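Side-chain contacts in archaeal flagellar ATP-binding protein FlaH (Methanocaldococcus jannaschii DSM 2661, PDB 4WIA), which probably binds and hydrolyses ATP as a P-loop component of the archaellum, the archaeal motility filament, with a suggested regulatory role in its assembly: residues 49-54 with 158-163; 69-74 with 80-85. All coordinates share one frame; numbering follows the deposited sequence.

Interaction 1. Residues 49-54 with 158-163; sequences YGFLQN and IIICTV
F51 near the end of helix 40-53 lies over I158 and I160 of the strand 158-163, the nearest backbone approach being 10.6 Å between the CA atoms of F51 and I158, a gap spanned by side chains alone. This is helix-on-sheet packing in the core of a P-loop NTPase fold: the helix is the one that follows the P-loop, and the strand sits between the P-loop strand 29-33 and strand 123-127, the insertion that marks the ASCE class to which RecA- and KaiC-like ATPases belong. I158 and I160, two residues apart, put their side chains on the helix side of the sheet. With CG anti to its carbonyl carbon (chi1 -72°), F51 sends its ring toward the sheet, where the two isoleucines meet different sides of its outer rim. The CD1 methyl of I160 arrives at the ring edge, near its plane, 4.0 Å from CE2 of F51. The CD1 methyl of I158 comes in obliquely and stops 4.3 Å from CE1 of F51. All three residues are buried; V123 and I9 also pack on F51, while I160 also touches I30, I32, I125 and C44. Farther along the strand, T162 bonds through OG1 to D127 and touches K40, a probable ATP-binding residue, so the strand runs from this apolar patch toward the nucleotide site. Just past the helix, N54 turns its ND2 back to donate to G50 O at 2.9 Å with an N-H...O angle of 169°. That ND2 stands above the carbonyl plane of G50, whose oxygen also takes the backbone N of N54 at 3.0 Å.

Interaction 2. Residues 69-74 with 80-85; sequences EFIKQM and SINKKL. With SO4 (sulfate ion), chain G; SO4 (sulfate ion), chain J.
I81 plugs the corner between two consecutive helices of the P-loop domain, 67-76 and 82-87, and is itself the N-cap residue of the second, beside a sulfate at that helix's N-terminus. With CG1 between the backbone N and the carbonyl carbon (chi1 42°) and chi2 near 60°, its CD1 reaches F70, while CG1 and CG2 both meet M74. The CD1 methyl meets the F70 ring obliquely, 4.0 Å from CE2. M74, present as selenomethionine, folds at chi2 and chi3 so that CE reaches I81 CG2 at 3.8 Å; its CG lies over one face of the F70 ring. I71 closes the outer side, its CG1 meeting L85 CD1 at 3.7 Å and its CG2 approaching N82 ND2. L90 of strand 90-94 packs on F70, I81 and L85, and Y92 stacks on F70. A water also joins the segments, donating to I71 O and accepting weakly from I81 N. At the helix start, the sulfate, probably from the crystallisation liquor, occupies a place where an anion would benefit from the helix dipole: K83 N donates to its O4 at 2.9 Å, and N82 N makes a weak bond to O1. K84 turns at chi2 (-73°) and then extends to a second sulfate, its NZ donating to O3 at 2.7 Å; that same NZ also bonds to S12 OG of the third subunit.

The two contacts lie 14 Å apart, centre to centre, within one P-loop domain. Along the chain the order is 49-54, 69-74, 80-85, 158-163, so interaction 2 is completed between the two halves of interaction 1. Helix 40-53, which supplies one side of interaction 1, also borders interaction 2: F51 faces the sheet, whereas Y49 and L52 face the helix corner, where both pack on CG2 of I81. A probable hydrogen bond from K84 NZ to L52 O, 2.9 Å, ties the second helix of the corner to the end of the P-loop helix. Interaction 1 is thus the inner layer and interaction 2 the more peripheral one.

Interaction 1. Residues 49-54 with 158-163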
ATOM      1  N   TYR A  49      10.961   8.061   0.272  1.00 37.85           N
ATOM      2  CA  TYR A  49       9.488   8.067   0.380  1.00 36.37           C
ATOM      3  C   TYR A  49       8.826   6.882  -0.299  1.00 36.61           C
ATOM      4  O   TYR A  49       7.907   6.288   0.257  1.00 40.84           O
ATOM      5  CB  TYR A  49       8.935   9.375  -0.159  1.00 37.61           C
ATOM      6  CG  TYR A  49       7.459   9.608   0.144  1.00 37.19           C
ATOM      7  CD1 TYR A  49       7.045   9.879   1.420  1.00 36.82           C
ATOM      8  CD2 TYR A  49       6.493   9.512  -0.850  1.00 38.70           C
ATOM      9  CE1 TYR A  49       5.718  10.053   1.708  1.00 37.29           C
ATOM     10  CE2 TYR A  49       5.141   9.710  -0.572  1.00 39.50           C
ATOM     11  CZ  TYR A  49       4.769   9.981   0.702  1.00 39.38           C
ATOM     12  OH  TYR A  49       3.469  10.164   0.950  1.00 42.96           O
ATOM     13  N   GLY A  50       9.274   6.533  -1.514  1.00 38.96           N
ATOM     14  CA  GLY A  50       8.779   5.321  -2.211  1.00 38.64           C
ATOM     15  C   GLY A  50       8.941   4.039  -1.395  1.00 38.69           C
ATOM     16  O   GLY A  50       7.989   3.340  -1.153  1.00 37.42           O
ATOM     17  N   PHE A  51      10.175   3.760  -0.946  1.00 36.83           N
ATOM     18  CA  PHE A  51      10.418   2.606  -0.101  1.00 36.14           C
ATOM     19  C   PHE A  51       9.496   2.610   1.127  1.00 37.67           C
ATOM     20  O   PHE A  51       8.852   1.606   1.444  1.00 37.41           O
ATOM     21  CB  PHE A  51      11.886   2.604   0.393  1.00 36.88           C
ATOM     22  CG  PHE A  51      12.910   2.277  -0.670  1.00 35.10           C
ATOM     23  CD1 PHE A  51      12.806   1.133  -1.404  1.00 36.81           C
ATOM     24  CD2 PHE A  51      13.987   3.093  -0.884  1.00 37.04           C
ATOM     25  CE1 PHE A  51      13.745   0.824  -2.344  1.00 36.16           C
ATOM     26  CE2 PHE A  51      14.953   2.804  -1.825  1.00 36.04           C
ATOM     27  CZ  PHE A  51      14.798   1.681  -2.603  1.00 35.95           C
ATOM     28  N   LEU A  52       9.429   3.735   1.830  1.00 35.55           N
ATOM     29  CA  LEU A  52       8.614   3.777   3.029  1.00 37.74           C
ATOM     30  C   LEU A  52       7.133   3.506   2.750  1.00 38.49           C
ATOM     31  O   LEU A  52       6.460   2.815   3.519  1.00 38.95           O
ATOM     32  CB  LEU A  52       8.746   5.124   3.722  1.00 39.23           C
ATOM     33  CG  LEU A  52      10.077   5.371   4.390  1.00 37.96           C
ATOM     34  CD1 LEU A  52      10.224   6.854   4.663  1.00 39.40           C
ATOM     35  CD2 LEU A  52      10.144   4.589   5.698  1.00 39.28           C
ATOM     36  N   GLN A  53       6.599   4.057   1.662  1.00 39.83           N
ATOM     37  CA  GLN A  53       5.190   3.847   1.345  1.00 39.98           C
ATOM     38  C   GLN A  53       4.952   2.411   0.945  1.00 41.81           C
ATOM     39  O   GLN A  53       3.845   1.914   1.070  1.00 44.29           O
ATOM     40  CB  GLN A  53       4.766   4.773   0.187  1.00 42.95           C
ATOM     41  CG  GLN A  53       4.702   6.233   0.573  1.00 41.17           C
ATOM     42  CD  GLN A  53       3.656   6.437   1.615  1.00 43.26           C
ATOM     43  OE1 GLN A  53       2.531   6.010   1.466  1.00 50.08           O
ATOM     44  NE2 GLN A  53       4.005   7.058   2.658  1.00 44.73           N
ATOM     45  N   ASN A  54       5.972   1.739   0.434  1.00 39.81           N
ATOM     46  CA  ASN A  54       5.816   0.337   0.079  1.00 43.93           C
ATOM     47  C   ASN A  54       6.251  -0.648   1.174  1.00 44.38           C
ATOM     48  O   ASN A  54       6.507  -1.794   0.887  1.00 41.91           O
ATOM     49  CB  ASN A  54       6.531   0.075  -1.243  1.00 42.48           C
ATOM     50  CG  ASN A  54       5.755   0.669  -2.392  1.00 43.42           C
ATOM     51  OD1 ASN A  54       4.890   0.035  -2.912  1.00 46.77           O
ATOM     52  ND2 ASN A  54       6.080   1.882  -2.791  1.00 43.53           N
ATOM     53  N   ILE A 158      19.945  -2.432   0.782  1.00 38.82           N
ATOM     54  CA  ILE A 158      20.246  -1.489  -0.240  1.00 39.78           C
ATOM     55  C   ILE A 158      20.946  -0.293   0.361  1.00 38.40           C
ATOM     56  O   ILE A 158      20.493   0.206   1.345  1.00 39.94           O
ATOM     57  CB  ILE A 158      18.939  -1.019  -0.922  1.00 37.86           C
ATOM     58  CG1 ILE A 158      18.379  -2.174  -1.738  1.00 39.10           C
ATOM     59  CG2 ILE A 158      19.207   0.182  -1.821  1.00 35.70           C
ATOM     60  CD1 ILE A 158      16.904  -2.053  -2.078  1.00 37.85           C
ATOM     61  N   ILE A 159      22.028   0.162  -0.267  1.00 39.93           N
ATOM     62  CA  ILE A 159      22.709   1.361   0.176  1.00 41.26           C
ATOM     63  C   ILE A 159      22.775   2.414  -0.912  1.00 39.26           C
ATOM     64  O   ILE A 159      23.039   2.117  -2.055  1.00 40.73           O
ATOM     65  CB  ILE A 159      24.127   1.033   0.701  1.00 43.97           C
ATOM     66  CG1 ILE A 159      23.992   0.244   1.982  1.00 42.19           C
ATOM     67  CG2 ILE A 159      24.927   2.295   0.982  1.00 46.90           C
ATOM     68  CD1 ILE A 159      25.287  -0.286   2.533  1.00 44.86           C
ATOM     69  N   ILE A 160      22.561   3.666  -0.529  1.00 38.87           N
ATOM     70  CA  ILE A 160      22.522   4.724  -1.476  1.00 40.96           C
ATOM     71  C   ILE A 160      23.380   5.848  -0.931  1.00 41.32           C
ATOM     72  O   ILE A 160      23.086   6.317   0.140  1.00 42.34           O
ATOM     73  CB  ILE A 160      21.034   5.240  -1.645  1.00 38.17           C
ATOM     74  CG1 ILE A 160      20.104   4.099  -2.038  1.00 37.37           C
ATOM     75  CG2 ILE A 160      20.979   6.324  -2.690  1.00 39.78           C
ATOM     76  CD1 ILE A 160      18.614   4.460  -2.153  1.00 37.15           C
ATOM     77  N   CYS A 161      24.368   6.325  -1.700  1.00 42.26           N
ATOM     78  CA  CYS A 161      25.176   7.467  -1.307  1.00 44.12           C
ATOM     79  C   CYS A 161      25.167   8.558  -2.353  1.00 45.24           C
ATOM     80  O   CYS A 161      25.139   8.303  -3.553  1.00 44.07           O
ATOM     81  CB  CYS A 161      26.625   7.078  -1.139  1.00 49.84           C
ATOM     82  SG  CYS A 161      27.004   5.673  -0.074  1.00 50.87           S
ATOM     83  N   THR A 162      25.253   9.799  -1.900  1.00 48.39           N
ATOM     84  CA  THR A 162      25.562  10.880  -2.810  1.00 48.58           C
ATOM     85  C   THR A 162      27.053  11.258  -2.715  1.00 49.70           C
ATOM     86  O   THR A 162      27.646  11.213  -1.652  1.00 47.06           O
ATOM     87  CB  THR A 162      24.690  12.093  -2.546  1.00 47.09           C
ATOM     88  OG1 THR A 162      25.023  12.650  -1.286  1.00 45.65           O
ATOM     89  CG2 THR A 162      23.195  11.687  -2.526  1.00 47.77           C
ATOM     90  N   VAL A 163      27.585  11.694  -3.846  1.00 51.78           N
ATOM     91  CA  VAL A 163      28.946  12.076  -3.974  1.00 53.66           C
ATOM     92  C   VAL A 163      29.017  13.402  -4.721  1.00 57.11           C
ATOM     93  O   VAL A 163      28.465  13.520  -5.825  1.00 59.00           O
ATOM     94  CB  VAL A 163      29.658  11.020  -4.819  1.00 55.18           C
ATOM     95  CG1 VAL A 163      31.058  11.497  -5.231  1.00 59.88           C
ATOM     96  CG2 VAL A 163      29.727   9.698  -4.086  1.00 54.84           C
TER

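Interaction 2. Residues 69-74 with 80-85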
ATOM      1  N   GLU A  69      14.726  20.558   9.737  1.00 63.89           N
ATOM      2  CA  GLU A  69      14.899  20.960   8.355  1.00 61.11           C
ATOM      3  C   GLU A  69      14.491  19.835   7.412  1.00 54.79           C
ATOM      4  O   GLU A  69      13.866  20.079   6.407  1.00 57.91           O
ATOM      5  CB  GLU A  69      16.339  21.404   8.080  1.00 62.58           C
ATOM      6  CG  GLU A  69      16.847  22.577   8.910  1.00 68.09           C
ATOM      7  CD  GLU A  69      18.379  22.806   8.771  1.00 71.80           C
ATOM      8  OE1 GLU A  69      18.740  23.958   8.471  1.00 78.64           O
ATOM      9  OE2 GLU A  69      19.248  21.873   8.951  1.00 67.59           O
ATOM     10  N   PHE A  70      14.810  18.608   7.755  1.00 51.64           N
ATOM     11  CA  PHE A  70      14.426  17.456   6.950  1.00 49.01           C
ATOM     12  C   PHE A  70      12.882  17.298   6.886  1.00 50.28           C
ATOM     13  O   PHE A  70      12.298  17.082   5.806  1.00 44.08           O
ATOM     14  CB  PHE A  70      15.075  16.191   7.488  1.00 44.48           C
ATOM     15  CG  PHE A  70      14.806  14.985   6.681  1.00 43.99           C
ATOM     16  CD1 PHE A  70      15.454  14.802   5.464  1.00 45.28           C
ATOM     17  CD2 PHE A  70      13.915  14.009   7.101  1.00 42.43           C
ATOM     18  CE1 PHE A  70      15.209  13.659   4.679  1.00 43.09           C
ATOM     19  CE2 PHE A  70      13.667  12.907   6.306  1.00 40.54           C
ATOM     20  CZ  PHE A  70      14.289  12.735   5.099  1.00 38.94           C
ATOM     21  N   ILE A  71      12.229  17.394   8.027  1.00 49.42           N
ATOM     22  CA  ILE A  71      10.794  17.294   8.012  1.00 52.47           C
ATOM     23  C   ILE A  71      10.176  18.388   7.113  1.00 56.70           C
ATOM     24  O   ILE A  71       9.261  18.103   6.333  1.00 57.56           O
ATOM     25  CB  ILE A  71      10.239  17.365   9.419  1.00 57.31           C
ATOM     26  CG1 ILE A  71      10.572  16.075  10.159  1.00 56.38           C
ATOM     27  CG2 ILE A  71       8.724  17.591   9.416  1.00 61.29           C
ATOM     28  CD1 ILE A  71      10.538  16.269  11.654  1.00 61.33           C
ATOM     29  N   LYS A  72      10.682  19.620   7.210  1.00 53.52           N
ATOM     30  CA  LYS A  72      10.177  20.673   6.378  1.00 55.67           C
ATOM     31  C   LYS A  72      10.447  20.382   4.910  1.00 55.11           C
ATOM     32  O   LYS A  72       9.588  20.650   4.082  1.00 54.89           O
ATOM     33  CB  LYS A  72      10.783  22.041   6.696  1.00 58.14           C
ATOM     34  CG  LYS A  72      10.751  22.359   8.157  1.00 60.54           C
ATOM     35  CD  LYS A  72      10.623  23.819   8.399  1.00 64.46           C
ATOM     36  CE  LYS A  72      11.900  24.559   8.682  1.00 65.59           C
ATOM     37  NZ  LYS A  72      11.544  25.746   9.509  1.00 69.91           N
ATOM     38  N   GLN A  73      11.660  19.930   4.602  1.00 49.67           N
ATOM     39  CA  GLN A  73      12.045  19.688   3.237  1.00 51.08           C
ATOM     40  C   GLN A  73      11.180  18.562   2.634  1.00 49.09           C
ATOM     41  O   GLN A  73      10.622  18.727   1.552  1.00 48.55           O
ATOM     42  CB  GLN A  73      13.500  19.301   3.155  1.00 48.59           C
ATOM     43  CG  GLN A  73      13.845  18.534   1.900  1.00 49.03           C
ATOM     44  CD  GLN A  73      13.879  19.401   0.670  1.00 51.52           C
ATOM     45  OE1 GLN A  73      13.622  20.589   0.747  1.00 57.96           O
ATOM     46  NE2 GLN A  73      14.222  18.825  -0.475  1.00 51.53           N
HETATM   47  N   MSE A  74      10.972  17.493   3.406  1.00 46.72           N
HETATM   48  CA  MSE A  74      10.057  16.433   3.002  1.00 45.38           C
HETATM   49  C   MSE A  74       8.635  16.967   2.869  1.00 46.62           C
HETATM   50  O   MSE A  74       7.940  16.706   1.895  1.00 52.98           O
HETATM   51  CB  MSE A  74      10.080  15.244   3.941  1.00 40.99           C
HETATM   52  CG  MSE A  74      11.445  14.658   3.924  1.00 40.33           C
HETATM   53 SE   MSE A  74      11.880  13.713   2.263  1.00 43.41          SE
HETATM   54  CE  MSE A  74      11.067  11.978   2.675  1.00 34.84           C
ATOM     55  N   SER A  80       5.604  13.742   3.014  1.00 50.57           N
ATOM     56  CA  SER A  80       5.705  13.913   4.437  1.00 53.95           C
ATOM     57  C   SER A  80       5.905  12.552   5.179  1.00 54.31           C
ATOM     58  O   SER A  80       5.343  11.523   4.835  1.00 49.23           O
ATOM     59  CB  SER A  80       4.555  14.776   4.974  1.00 60.84           C
ATOM     60  OG  SER A  80       3.406  13.980   5.190  1.00 62.25           O
ATOM     61  N   ILE A  81       6.813  12.554   6.164  1.00 54.66           N
ATOM     62  CA  ILE A  81       7.249  11.299   6.801  1.00 46.57           C
ATOM     63  C   ILE A  81       7.173  11.318   8.332  1.00 52.15           C
ATOM     64  O   ILE A  81       7.900  10.594   9.010  1.00 53.46           O
ATOM     65  CB  ILE A  81       8.637  10.937   6.341  1.00 43.16           C
ATOM     66  CG1 ILE A  81       9.617  12.138   6.271  1.00 41.90           C
ATOM     67  CG2 ILE A  81       8.543  10.282   4.944  1.00 40.66           C
ATOM     68  CD1 ILE A  81       9.893  12.896   7.548  1.00 45.75           C
ATOM     69  N   ASN A  82       6.256  12.120   8.871  1.00 53.41           N
ATOM     70  CA  ASN A  82       6.088  12.258  10.298  1.00 53.28           C
ATOM     71  C   ASN A  82       5.766  10.971  10.995  1.00 50.49           C
ATOM     72  O   ASN A  82       6.364  10.633  12.010  1.00 47.41           O
ATOM     73  CB  ASN A  82       4.940  13.244  10.570  1.00 59.83           C
ATOM     74  CG  ASN A  82       5.205  14.585   9.966  1.00 65.02           C
ATOM     75  OD1 ASN A  82       4.502  15.043   9.037  1.00 77.86           O
ATOM     76  ND2 ASN A  82       6.249  15.221  10.445  1.00 77.27           N
ATOM     77  N   LYS A  83       4.749  10.292  10.507  1.00 49.66           N
ATOM     78  CA  LYS A  83       4.360   9.033  11.109  1.00 51.54           C
ATOM     79  C   LYS A  83       5.427   7.969  10.997  1.00 46.95           C
ATOM     80  O   LYS A  83       5.548   7.125  11.897  1.00 48.76           O
ATOM     81  CB  LYS A  83       3.045   8.506  10.569  1.00 56.18           C
ATOM     82  CG  LYS A  83       1.886   9.188  11.251  1.00 63.33           C
ATOM     83  CD  LYS A  83       0.610   8.399  11.125  1.00 72.12           C
ATOM     84  CE  LYS A  83      -0.388   8.852  12.170  1.00 84.03           C
ATOM     85  NZ  LYS A  83      -1.663   8.104  12.014  1.00 97.84           N
ATOM     86  N   LYS A  84       6.181   7.996   9.926  1.00 44.24           N
ATOM     87  CA  LYS A  84       7.206   7.010   9.717  1.00 45.01           C
ATOM     88  C   LYS A  84       8.365   7.262  10.709  1.00 45.74           C
ATOM     89  O   LYS A  84       8.952   6.311  11.211  1.00 46.77           O
ATOM     90  CB  LYS A  84       7.717   7.062   8.287  1.00 43.73           C
ATOM     91  CG  LYS A  84       6.685   6.703   7.210  1.00 42.77           C
ATOM     92  CD  LYS A  84       6.397   5.216   7.204  1.00 43.62           C
ATOM     93  CE  LYS A  84       5.398   4.834   6.145  1.00 46.15           C
ATOM     94  NZ  LYS A  84       5.215   3.348   6.058  1.00 47.67           N
ATOM     95  N   LEU A  85       8.642   8.535  11.019  1.00 48.38           N
ATOM     96  CA  LEU A  85       9.585   8.864  12.073  1.00 49.35           C
ATOM     97  C   LEU A  85       9.119   8.354  13.419  1.00 51.86           C
ATOM     98  O   LEU A  85       9.943   7.835  14.213  1.00 55.91           O
ATOM     99  CB  LEU A  85       9.844  10.362  12.173  1.00 52.15           C
ATOM    100  CG  LEU A  85      10.782  10.968  11.124  1.00 52.34           C
ATOM    101  CD1 LEU A  85      10.664  12.496  11.178  1.00 54.15           C
ATOM    102  CD2 LEU A  85      12.242  10.519  11.284  1.00 47.84           C
TER
HETATM  103  S   SO4 G 304       2.250  12.285   8.073  1.00 79.19           S
HETATM  104  O1  SO4 G 304       3.353  12.932   7.409  1.00 58.33           O
HETATM  105  O2  SO4 G 304       1.295  11.878   7.084  1.00 73.65           O
HETATM  106  O3  SO4 G 304       1.652  13.199   9.023  1.00 70.27           O
HETATM  107  O4  SO4 G 304       2.553  11.030   8.700  1.00 76.23           O
HETATM  108  S   SO4 J 301       4.054   1.229   8.858  1.00 45.14           S
HETATM  109  O1  SO4 J 301       2.740   1.061   9.563  1.00 33.10           O
HETATM  110  O2  SO4 J 301       4.028   0.458   7.564  1.00 47.09           O
HETATM  111  O3  SO4 J 301       4.533   2.559   8.539  1.00 36.72           O
HETATM  112  O4  SO4 J 301       5.042   0.567   9.795  1.00 53.41           O
HETATM  113  O   HOH W   1       7.602  15.772   6.817  1.00 45.72           O